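Long-range contacts in Ice-binding protein 1 (PDB 6BG8), which is the C-terminal ice-binding (DUF3494) domain of an adhesin that holds its bacterium to ice and inhibits growth of ice crystals: residues 31-42 with 60-70; 124-135 with 152-163. All blocks are in the same frame, centred on the assembly; numbering follows the deposited sequence. Where two conformers were deposited one is given.

Overall arrangement
Following the chain from its N terminus, interaction 1 comes first: segment 60-70 returns alongside 31-42 after a 17-residue excursion, pairing strand 29-31 with 60-61 and 34-37 with 65-66 in parallel. The long helix 84-103 follows. Interaction 2 then closes a second loop, of 16 residues, when 152-163 comes back beside 124-135, pairing 127-131 with 154-158 and 135-137 with 162-164. The two loops are in series, neither nested nor crossed. The centres of interactions 1 and 2 lie about 28 Å apart on opposite sides of the chain's centre, their nearest atoms about 19 Å apart. Both join neighbouring strands of the beta-solenoid; strands 182-186, 197-204, 219-222 and 14-18 bridge the interval.

Interaction 1: 31-42 with 60-70; sequences VDGDLGILDQAR and LTNGLSYAGDD
R42 reaches across to D70 and S65 and spends all three guanidinium nitrogens there. R42 NE meets D70 OD1 at 2.8 Å and R42 NH1 meets D70 OD2 at 2.9 Å, a side-on salt bridge with guanidinium and carboxylate planes only 19° apart and both oxygens used on their syn sides. The two terminal nitrogens straddle S65 OG, R42 NH2 at 3.0 Å, with the serine oxygen in the guanidinium plane; S65 OG also bonds to G55. With CG anti to the backbone N (chi1 169°) the R42 chain runs out extended, then bends at chi3 (-66°) to lay this edge against both partners. D70 OD2 additionally takes the N-H of A67, which steadies the carboxylate across the A67-D70 type I turn. D69 OD1 receives R42 N at 2.8 Å from above its carboxylate plane.

Beyond this end the segments run as parallel neighbours in the beta-solenoid of the ice-binding domain, L35 N bonding to L64 O and I37 N to Y66 O. L64 N goes to the anti side of D34 OD1 at 2.9 Å, while the buried G33 O is left without a hydrogen-bond partner; D34 OD2 is salt-bridged to R13. The Y66 ring turns its edge to the D34 carboxylate, Y66 CE2 3.7 Å from D34 CG, and a water joins Y66 OH to D34 OD1; F87 packs edge-to-face on the ring. L35 CD1 and L60 CD1 touch at 4.0 Å as their side chains slide past each other. Farther along, N62 ND2 donates to D32 OD1 at 2.8 Å from above the carboxylate, the amide standing nearly perpendicular to it.

Interaction 2: 124-135 with 152-163; sequences LTRGVYKTAADV and SVFIFTIGGNLT. With SO4 (sulfate ion), chain C.
R126 lies over F154, R126 CA 3.8 Å from the F154 ring centroid and above one face, while F154 CE2 presses on the T125-R126 peptide. In the conformer given, the arginine then extends along S152: R126 NH1 donates to S152 OG at 3.0 Å. R126 NE and NH2 hold a sulfate, probably from the crystallisation liquor, R126 NH2 to sulfate O1 at 2.9 Å. Placing CG between the backbone N and the carbonyl carbon (chi1 76°) and the bend at chi2 (-148°) turn the chain this way. Y129 and F156 point the same way with planes 17° apart, but the rings are slid so far that they barely overlap; Y129 OH donates to T125 O. L124 CD1 meets the F156 edge at CE2, 3.7 Å.

Beneath these rings strands 127-131 and 154-158 form a parallel ladder of the beta-solenoid, with nearly straight bonds such as Y129 N to I155 O, 2.8 Å. Past the strands, D134 OD1 takes N161 N at 2.8 Å on its anti side. V135 CG2, where the next strand starts, packs on I158 CD1 at 3.7 Å.

In the second shell, D149 salt-bridges R126 NH1, G146 O is the main partner of S152 OG, M1 N also binds the sulfate, and W184 stacks on F156.

Interaction 1: 31-42 with 60-70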
loop_
_atom_site.group_PDB
_atom_site.type_symbol
_atom_site.label_atom_id
_atom_site.label_comp_id
_atom_site.label_asym_id
_atom_site.label_seq_id
_atom_site.Cartn_x
_atom_site.Cartn_y
_atom_site.Cartn_z
ATOM N N VAL A 31 6.115 10.861 -0.987
ATOM C CA VAL A 31 7.175 11.207 -0.043
ATOM C C VAL A 31 7.665 9.965 0.700
ATOM O O VAL A 31 6.865 9.110 1.097
ATOM C CB VAL A 31 6.687 12.265 0.975
ATOM C CG1 VAL A 31 7.793 12.627 1.943
ATOM C CG2 VAL A 31 6.174 13.508 0.266
ATOM N N ASP A 32 8.986 9.871 0.876
ATOM C CA ASP A 32 9.659 8.983 1.832
ATOM C C ASP A 32 9.626 7.514 1.429
ATOM O O ASP A 32 9.892 6.640 2.262
ATOM C CB ASP A 32 9.078 9.129 3.248
ATOM C CG ASP A 32 9.450 10.453 3.907
ATOM O OD1 ASP A 32 10.440 11.083 3.480
ATOM O OD2 ASP A 32 8.761 10.855 4.871
ATOM N N GLY A 33 9.308 7.210 0.174
ATOM C CA GLY A 33 9.354 5.838 -0.294
ATOM C C GLY A 33 9.706 5.794 -1.764
ATOM O O GLY A 33 9.614 6.795 -2.477
ATOM N N ASP A 34 10.088 4.606 -2.213
ATOM C CA ASP A 34 10.446 4.351 -3.602
ATOM C C ASP A 34 9.223 3.942 -4.424
ATOM O O ASP A 34 8.179 3.559 -3.892
ATOM C CB ASP A 34 11.502 3.243 -3.679
ATOM C CG ASP A 34 12.826 3.658 -3.075
ATOM O OD1 ASP A 34 13.168 4.853 -3.156
ATOM O OD2 ASP A 34 13.520 2.795 -2.511
ATOM N N LEU A 35 9.375 4.012 -5.742
ATOM C CA LEU A 35 8.386 3.519 -6.692
ATOM C C LEU A 35 8.996 2.366 -7.473
ATOM O O LEU A 35 10.174 2.413 -7.847
ATOM C CB LEU A 35 7.947 4.621 -7.661
ATOM C CG LEU A 35 6.706 5.445 -7.302
ATOM C CD1 LEU A 35 6.770 5.987 -5.878
ATOM C CD2 LEU A 35 6.501 6.588 -8.303
ATOM N N GLY A 36 8.201 1.333 -7.724
ATOM C CA GLY A 36 8.701 0.230 -8.516
ATOM C C GLY A 36 7.655 -0.403 -9.399
ATOM O O GLY A 36 6.493 -0.524 -9.000
ATOM N N ILE A 37 8.063 -0.791 -10.612
ATOM C CA ILE A 37 7.281 -1.639 -11.501
ATOM C C ILE A 37 8.070 -2.930 -11.689
ATOM O O ILE A 37 9.274 -2.890 -11.972
ATOM C CB ILE A 37 7.004 -0.953 -12.854
ATOM C CG1 ILE A 37 6.205 0.343 -12.638
ATOM C CG2 ILE A 37 6.279 -1.901 -13.785
ATOM C CD1 ILE A 37 6.033 1.196 -13.904
ATOM N N LEU A 38 7.406 -4.070 -11.494
ATOM C CA LEU A 38 8.117 -5.343 -11.431
ATOM C C LEU A 38 8.182 -6.083 -12.759
ATOM O O LEU A 38 9.167 -6.788 -13.009
ATOM C CB LEU A 38 7.459 -6.276 -10.404
ATOM C CG LEU A 38 7.413 -5.815 -8.943
ATOM C CD1 LEU A 38 6.474 -6.712 -8.153
ATOM C CD2 LEU A 38 8.792 -5.807 -8.292
ATOM N N ASP A 39 7.151 -5.975 -13.603
ATOM C CA ASP A 39 7.018 -6.890 -14.731
ATOM C C ASP A 39 6.807 -6.167 -16.052
ATOM O O ASP A 39 6.355 -6.792 -17.016
ATOM C CB ASP A 39 5.875 -7.883 -14.495
ATOM C CG ASP A 39 6.083 -8.718 -13.252
ATOM O OD1 ASP A 39 7.107 -9.427 -13.188
ATOM O OD2 ASP A 39 5.231 -8.649 -12.346
ATOM N N GLN A 40 7.117 -4.871 -16.110
ATOM C CA GLN A 40 7.115 -4.109 -17.356
ATOM C C GLN A 40 8.221 -3.062 -17.286
ATOM O O GLN A 40 8.763 -2.770 -16.220
ATOM C CB GLN A 40 5.768 -3.425 -17.629
ATOM C CG GLN A 40 4.557 -4.352 -17.760
ATOM C CD GLN A 40 4.518 -5.142 -19.072
ATOM O OE1 GLN A 40 5.405 -5.017 -19.914
ATOM N NE2 GLN A 40 3.483 -5.964 -19.238
ATOM N N ALA A 41 8.553 -2.497 -18.447
ATOM C CA ALA A 41 9.609 -1.495 -18.539
ATOM C C ALA A 41 9.156 -0.146 -17.964
ATOM O O ALA A 41 7.978 0.092 -17.702
ATOM C CB ALA A 41 10.046 -1.317 -19.992
ATOM N N ARG A 42 10.139 0.745 -17.773
ATOM C CA ARG A 42 9.917 2.102 -17.281
ATOM C C ARG A 42 8.871 2.863 -18.092
ATOM O O ARG A 42 8.263 3.807 -17.577
ATOM C CB ARG A 42 11.255 2.864 -17.296
ATOM C CG ARG A 42 11.164 4.366 -17.051
ATOM C CD ARG A 42 12.521 4.941 -16.674
ATOM N NE ARG A 42 12.981 4.444 -15.385
ATOM C CZ ARG A 42 12.615 4.945 -14.208
ATOM N NH1 ARG A 42 13.100 4.409 -13.093
ATOM N NH2 ARG A 42 11.777 5.983 -14.143
ATOM N N LEU A 60 8.099 13.074 -6.532
ATOM C CA LEU A 60 8.550 12.098 -5.550
ATOM C C LEU A 60 9.727 12.678 -4.782
ATOM O O LEU A 60 10.747 13.034 -5.376
ATOM C CB LEU A 60 8.946 10.789 -6.243
ATOM C CG LEU A 60 9.595 9.698 -5.399
ATOM C CD1 LEU A 60 8.607 9.220 -4.354
ATOM C CD2 LEU A 60 10.031 8.539 -6.302
ATOM N N THR A 61 9.589 12.777 -3.463
ATOM C CA THR A 61 10.620 13.304 -2.578
ATOM C C THR A 61 11.122 12.195 -1.658
ATOM O O THR A 61 10.317 11.413 -1.148
ATOM C CB THR A 61 10.055 14.461 -1.750
ATOM O OG1 THR A 61 9.573 15.483 -2.632
ATOM C CG2 THR A 61 11.120 15.032 -0.821
ATOM N N ASN A 62 12.440 12.136 -1.442
ATOM C CA ASN A 62 13.068 11.124 -0.588
ATOM C C ASN A 62 12.726 9.713 -1.074
ATOM O O ASN A 62 12.344 8.832 -0.299
ATOM C CB ASN A 62 12.684 11.308 0.883
ATOM C CG ASN A 62 13.576 10.510 1.814
ATOM O OD1 ASN A 62 14.671 10.111 1.427
ATOM N ND2 ASN A 62 13.113 10.264 3.043
ATOM N N GLY A 63 12.858 9.514 -2.378
ATOM C CA GLY A 63 12.619 8.218 -2.978
ATOM C C GLY A 63 13.015 8.264 -4.434
ATOM O O GLY A 63 13.197 9.342 -5.009
ATOM N N LEU A 64 13.164 7.075 -5.018
ATOM C CA LEU A 64 13.475 6.936 -6.433
ATOM C C LEU A 64 12.517 5.932 -7.058
ATOM O O LEU A 64 11.913 5.104 -6.369
ATOM C CB LEU A 64 14.929 6.479 -6.657
ATOM C CG LEU A 64 16.022 7.429 -6.163
ATOM C CD1 LEU A 64 17.372 6.720 -6.152
ATOM C CD2 LEU A 64 16.064 8.672 -7.044
ATOM N N SER A 65 12.390 6.004 -8.379
ATOM C CA SER A 65 11.612 5.035 -9.136
ATOM C C SER A 65 12.524 4.014 -9.807
ATOM O O SER A 65 13.682 4.295 -10.128
ATOM C CB SER A 65 10.752 5.727 -10.193
ATOM O OG SER A 65 11.573 6.372 -11.154
ATOM N N TYR A 66 11.983 2.814 -10.016
ATOM C CA TYR A 66 12.752 1.665 -10.467
ATOM C C TYR A 66 11.955 0.858 -11.473
ATOM O O TYR A 66 10.743 0.680 -11.311
ATOM C CB TYR A 66 13.121 0.753 -9.288
ATOM C CG TYR A 66 14.071 1.392 -8.320
ATOM C CD1 TYR A 66 15.428 1.492 -8.610
ATOM C CD2 TYR A 66 13.611 1.910 -7.109
ATOM C CE1 TYR A 66 16.304 2.097 -7.723
ATOM C CE2 TYR A 66 14.480 2.507 -6.217
ATOM C CZ TYR A 66 15.821 2.592 -6.523
ATOM O OH TYR A 66 16.686 3.184 -5.632
ATOM N N ALA A 67 12.646 0.374 -12.506
ATOM C CA ALA A 67 12.107 -0.618 -13.426
ATOM C C ALA A 67 13.253 -1.497 -13.902
ATOM O O ALA A 67 14.418 -1.102 -13.867
ATOM C CB ALA A 67 11.388 0.026 -14.616
ATOM N N GLY A 68 12.912 -2.713 -14.329
ATOM C CA GLY A 68 13.940 -3.698 -14.630
ATOM C C GLY A 68 14.755 -3.403 -15.873
ATOM O O GLY A 68 15.856 -3.950 -16.021
ATOM N N ASP A 69 14.242 -2.571 -16.774
ATOM C CA ASP A 69 15.025 -2.167 -17.936
ATOM C C ASP A 69 15.988 -1.024 -17.629
ATOM O O ASP A 69 16.758 -0.639 -18.515
ATOM C CB ASP A 69 14.096 -1.765 -19.091
ATOM C CG ASP A 69 13.326 -0.494 -18.799
ATOM O OD1 ASP A 69 12.693 -0.434 -17.720
ATOM O OD2 ASP A 69 13.360 0.448 -19.631
ATOM N N ASP A 70 15.970 -0.481 -16.409
ATOM C CA ASP A 70 16.856 0.629 -16.056
ATOM C C ASP A 70 18.310 0.219 -16.228
ATOM O O ASP A 70 18.795 -0.688 -15.541
ATOM C CB ASP A 70 16.610 1.077 -14.611
ATOM C CG ASP A 70 15.330 1.883 -14.446
ATOM O OD1 ASP A 70 14.728 2.274 -15.459
ATOM O OD2 ASP A 70 14.921 2.122 -13.286
HETATM O O HOH W 1 15.860 4.599 -3.473
HETATM O O HOH W 2 12.766 6.108 0.044
HETATM O O HOH W 3 10.237 -3.742 -14.199
#

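Interaction 2: 124-135 with 152-163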
loop_
_atom_site.group_PDB
_atom_site.type_symbol
_atom_site.label_atom_id
_atom_site.label_comp_id
_atom_site.label_asym_id
_atom_site.label_seq_id
_atom_site.Cartn_x
_atom_site.Cartn_y
_atom_site.Cartn_z
ATOM N N LEU A 124 -12.684 0.099 15.871
ATOM C CA LEU A 124 -12.168 -1.263 15.978
ATOM C C LEU A 124 -10.839 -1.279 16.717
ATOM O O LEU A 124 -10.015 -0.372 16.557
ATOM C CB LEU A 124 -11.985 -1.899 14.594
ATOM C CG LEU A 124 -13.273 -2.145 13.805
ATOM C CD1 LEU A 124 -12.965 -2.766 12.431
ATOM C CD2 LEU A 124 -14.238 -3.009 14.608
ATOM N N THR A 125 -10.630 -2.328 17.505
ATOM C CA THR A 125 -9.357 -2.545 18.169
ATOM C C THR A 125 -8.477 -3.461 17.315
ATOM O O THR A 125 -8.889 -3.959 16.262
ATOM C CB THR A 125 -9.595 -3.102 19.569
ATOM O OG1 THR A 125 -10.606 -4.109 19.513
ATOM C CG2 THR A 125 -10.100 -1.991 20.464
ATOM N N ARG A 126 -7.247 -3.669 17.771
ATOM C CA ARG A 126 -6.313 -4.458 16.984
ATOM C C ARG A 126 -6.820 -5.887 16.821
ATOM O O ARG A 126 -7.649 -6.382 17.593
ATOM C CB ARG A 126 -4.932 -4.461 17.630
ATOM C CG ARG A 126 -4.828 -5.347 18.836
ATOM C CD ARG A 126 -3.842 -4.750 19.806
ATOM N NE ARG A 126 -3.410 -5.699 20.817
ATOM C CZ ARG A 126 -2.272 -5.593 21.489
ATOM N NH1 ARG A 126 -1.447 -4.580 21.245
ATOM N NH2 ARG A 126 -1.957 -6.510 22.396
ATOM N N GLY A 127 -6.319 -6.547 15.796
ATOM C CA GLY A 127 -6.731 -7.899 15.508
ATOM C C GLY A 127 -6.685 -8.154 14.017
ATOM O O GLY A 127 -6.170 -7.348 13.245
ATOM N N VAL A 128 -7.255 -9.300 13.647
ATOM C CA VAL A 128 -7.339 -9.795 12.276
ATOM C C VAL A 128 -8.808 -9.885 11.913
ATOM O O VAL A 128 -9.560 -10.640 12.546
ATOM C CB VAL A 128 -6.684 -11.175 12.124
ATOM C CG1 VAL A 128 -6.862 -11.685 10.682
ATOM C CG2 VAL A 128 -5.222 -11.122 12.526
ATOM N N TYR A 129 -9.212 -9.148 10.881
ATOM C CA TYR A 129 -10.609 -9.055 10.479
ATOM C C TYR A 129 -10.752 -9.598 9.068
ATOM O O TYR A 129 -10.179 -9.041 8.124
ATOM C CB TYR A 129 -11.091 -7.600 10.563
ATOM C CG TYR A 129 -11.026 -7.047 11.961
ATOM C CD1 TYR A 129 -9.873 -6.433 12.438
ATOM C CD2 TYR A 129 -12.101 -7.181 12.833
ATOM C CE1 TYR A 129 -9.809 -5.938 13.723
ATOM C CE2 TYR A 129 -12.045 -6.681 14.126
ATOM C CZ TYR A 129 -10.893 -6.060 14.564
ATOM O OH TYR A 129 -10.820 -5.572 15.852
ATOM N N LYS A 130 -11.513 -10.682 8.929
ATOM C CA LYS A 130 -11.611 -11.422 7.676
ATOM C C LYS A 130 -13.051 -11.451 7.185
ATOM O O LYS A 130 -13.988 -11.586 7.981
ATOM C CB LYS A 130 -11.099 -12.850 7.855
ATOM C CG LYS A 130 -11.054 -13.670 6.572
ATOM C CD LYS A 130 -10.557 -15.073 6.891
ATOM C CE LYS A 130 -10.719 -16.026 5.704
ATOM N NZ LYS A 130 -9.998 -15.546 4.487
ATOM N N THR A 131 -13.216 -11.304 5.871
ATOM C CA THR A 131 -14.484 -11.552 5.208
ATOM C C THR A 131 -14.179 -12.012 3.796
ATOM O O THR A 131 -13.158 -11.631 3.215
ATOM C CB THR A 131 -15.398 -10.319 5.170
ATOM O OG1 THR A 131 -16.635 -10.651 4.511
ATOM C CG2 THR A 131 -14.727 -9.186 4.429
ATOM N N ALA A 132 -15.066 -12.843 3.258
ATOM C CA ALA A 132 -14.953 -13.301 1.881
ATOM C C ALA A 132 -15.664 -12.377 0.895
ATOM O O ALA A 132 -15.485 -12.530 -0.323
ATOM C CB ALA A 132 -15.504 -14.729 1.766
ATOM N N ALA A 133 -16.431 -11.405 1.388
ATOM C CA ALA A 133 -17.213 -10.520 0.540
ATOM C C ALA A 133 -16.416 -9.254 0.232
ATOM O O ALA A 133 -15.228 -9.155 0.545
ATOM C CB ALA A 133 -18.546 -10.203 1.212
ATOM N N ASP A 134 -17.064 -8.280 -0.413
ATOM C CA ASP A 134 -16.500 -6.945 -0.575
ATOM C C ASP A 134 -16.740 -6.121 0.685
ATOM O O ASP A 134 -17.717 -6.333 1.416
ATOM C CB ASP A 134 -17.131 -6.202 -1.764
ATOM C CG ASP A 134 -17.169 -7.020 -3.037
ATOM O OD1 ASP A 134 -16.114 -7.527 -3.460
ATOM O OD2 ASP A 134 -18.260 -7.139 -3.634
ATOM N N VAL A 135 -15.859 -5.149 0.927
ATOM C CA VAL A 135 -15.974 -4.256 2.075
ATOM C C VAL A 135 -16.027 -2.817 1.582
ATOM O O VAL A 135 -15.255 -2.422 0.701
ATOM C CB VAL A 135 -14.810 -4.422 3.069
ATOM C CG1 VAL A 135 -14.898 -3.348 4.159
ATOM C CG2 VAL A 135 -14.805 -5.820 3.667
ATOM N N SER A 152 0.277 -1.959 18.337
ATOM C CA SER A 152 -0.934 -2.682 17.966
ATOM C C SER A 152 -1.032 -2.855 16.456
ATOM O O SER A 152 -0.895 -1.887 15.696
ATOM C CB SER A 152 -2.171 -1.954 18.477
ATOM O OG SER A 152 -2.277 -2.082 19.880
ATOM N N VAL A 153 -1.306 -4.088 16.033
ATOM C CA VAL A 153 -1.349 -4.465 14.622
ATOM C C VAL A 153 -2.799 -4.698 14.221
ATOM O O VAL A 153 -3.558 -5.353 14.949
ATOM C CB VAL A 153 -0.497 -5.718 14.349
ATOM C CG1 VAL A 153 -0.818 -6.291 12.962
ATOM C CG2 VAL A 153 0.977 -5.378 14.445
ATOM N N PHE A 154 -3.184 -4.159 13.067
ATOM C CA PHE A 154 -4.517 -4.321 12.499
ATOM C C PHE A 154 -4.367 -4.940 11.117
ATOM O O PHE A 154 -3.655 -4.394 10.274
ATOM C CB PHE A 154 -5.243 -2.975 12.369
ATOM C CG PHE A 154 -5.388 -2.216 13.656
ATOM C CD1 PHE A 154 -4.296 -1.588 14.247
ATOM C CD2 PHE A 154 -6.636 -2.069 14.236
ATOM C CE1 PHE A 154 -4.447 -0.859 15.429
ATOM C CE2 PHE A 154 -6.795 -1.339 15.408
ATOM C CZ PHE A 154 -5.689 -0.734 15.999
ATOM N N ILE A 155 -5.043 -6.062 10.878
ATOM C CA ILE A 155 -5.021 -6.715 9.576
ATOM C C ILE A 155 -6.454 -6.876 9.113
ATOM O O ILE A 155 -7.286 -7.454 9.826
ATOM C CB ILE A 155 -4.305 -8.072 9.624
ATOM C CG1 ILE A 155 -2.820 -7.859 9.931
ATOM C CG2 ILE A 155 -4.487 -8.821 8.303
ATOM C CD1 ILE A 155 -2.063 -9.132 10.273
ATOM N N PHE A 156 -6.742 -6.350 7.932
ATOM C CA PHE A 156 -8.015 -6.540 7.252
ATOM C C PHE A 156 -7.752 -7.372 6.013
ATOM O O PHE A 156 -6.943 -6.984 5.165
ATOM C CB PHE A 156 -8.645 -5.199 6.890
ATOM C CG PHE A 156 -8.957 -4.363 8.084
ATOM C CD1 PHE A 156 -7.999 -3.518 8.632
ATOM C CD2 PHE A 156 -10.194 -4.457 8.696
ATOM C CE1 PHE A 156 -8.293 -2.766 9.764
ATOM C CE2 PHE A 156 -10.485 -3.716 9.816
ATOM C CZ PHE A 156 -9.533 -2.873 10.351
ATOM N N THR A 157 -8.396 -8.531 5.932
ATOM C CA THR A 157 -8.105 -9.473 4.859
ATOM C C THR A 157 -9.411 -9.883 4.187
ATOM O O THR A 157 -10.298 -10.460 4.825
ATOM C CB THR A 157 -7.302 -10.664 5.384
ATOM O OG1 THR A 157 -7.074 -11.573 4.308
ATOM C CG2 THR A 157 -7.988 -11.361 6.569
ATOM N N ILE A 158 -9.526 -9.571 2.898
ATOM C CA ILE A 158 -10.813 -9.387 2.235
ATOM C C ILE A 158 -10.834 -10.181 0.943
ATOM O O ILE A 158 -9.945 -10.022 0.097
ATOM C CB ILE A 158 -11.074 -7.891 1.959
ATOM C CG1 ILE A 158 -11.233 -7.148 3.295
ATOM C CG2 ILE A 158 -12.281 -7.707 1.030
ATOM C CD1 ILE A 158 -11.188 -5.605 3.183
ATOM N N GLY A 159 -11.857 -11.027 0.786
ATOM C CA GLY A 159 -11.956 -11.887 -0.381
ATOM C C GLY A 159 -12.477 -11.214 -1.626
ATOM O O GLY A 159 -12.330 -11.760 -2.723
ATOM N N GLY A 160 -13.079 -10.041 -1.484
ATOM C CA GLY A 160 -13.491 -9.262 -2.633
ATOM C C GLY A 160 -12.703 -7.973 -2.759
ATOM O O GLY A 160 -11.474 -7.959 -2.605
ATOM N N ASN A 161 -13.405 -6.882 -3.041
ATOM C CA ASN A 161 -12.808 -5.560 -3.142
ATOM C C ASN A 161 -12.885 -4.818 -1.808
ATOM O O ASN A 161 -13.620 -5.199 -0.895
ATOM C CB ASN A 161 -13.521 -4.733 -4.215
ATOM C CG ASN A 161 -13.567 -5.422 -5.562
ATOM O OD1 ASN A 161 -12.592 -6.033 -6.001
ATOM N ND2 ASN A 161 -14.709 -5.310 -6.240
ATOM N N LEU A 162 -12.118 -3.726 -1.713
ATOM C CA LEU A 162 -12.229 -2.741 -0.640
ATOM C C LEU A 162 -12.395 -1.376 -1.284
ATOM O O LEU A 162 -11.569 -0.985 -2.114
ATOM C CB LEU A 162 -10.993 -2.730 0.274
ATOM C CG LEU A 162 -10.870 -1.535 1.245
ATOM C CD1 LEU A 162 -12.017 -1.505 2.253
ATOM C CD2 LEU A 162 -9.537 -1.491 1.966
ATOM N N THR A 163 -13.453 -0.657 -0.907
ATOM C CA THR A 163 -13.758 0.647 -1.489
ATOM C C THR A 163 -14.148 1.631 -0.394
ATOM O O THR A 163 -15.127 1.406 0.316
ATOM C CB THR A 163 -14.895 0.542 -2.509
ATOM O OG1 THR A 163 -14.575 -0.447 -3.488
ATOM C CG2 THR A 163 -15.115 1.886 -3.208
HETATM S S SO4 C . -5.480 -8.387 21.959
HETATM O O1 SO4 C . -4.052 -8.572 22.187
HETATM O O2 SO4 C . -6.151 -9.657 21.713
HETATM O O3 SO4 C . -6.003 -7.620 23.079
HETATM O O4 SO4 C . -5.788 -7.615 20.779
HETATM O O HOH W 4 -7.416 -14.438 5.236
HETATM O O HOH W 5 -15.630 -2.735 -2.305
#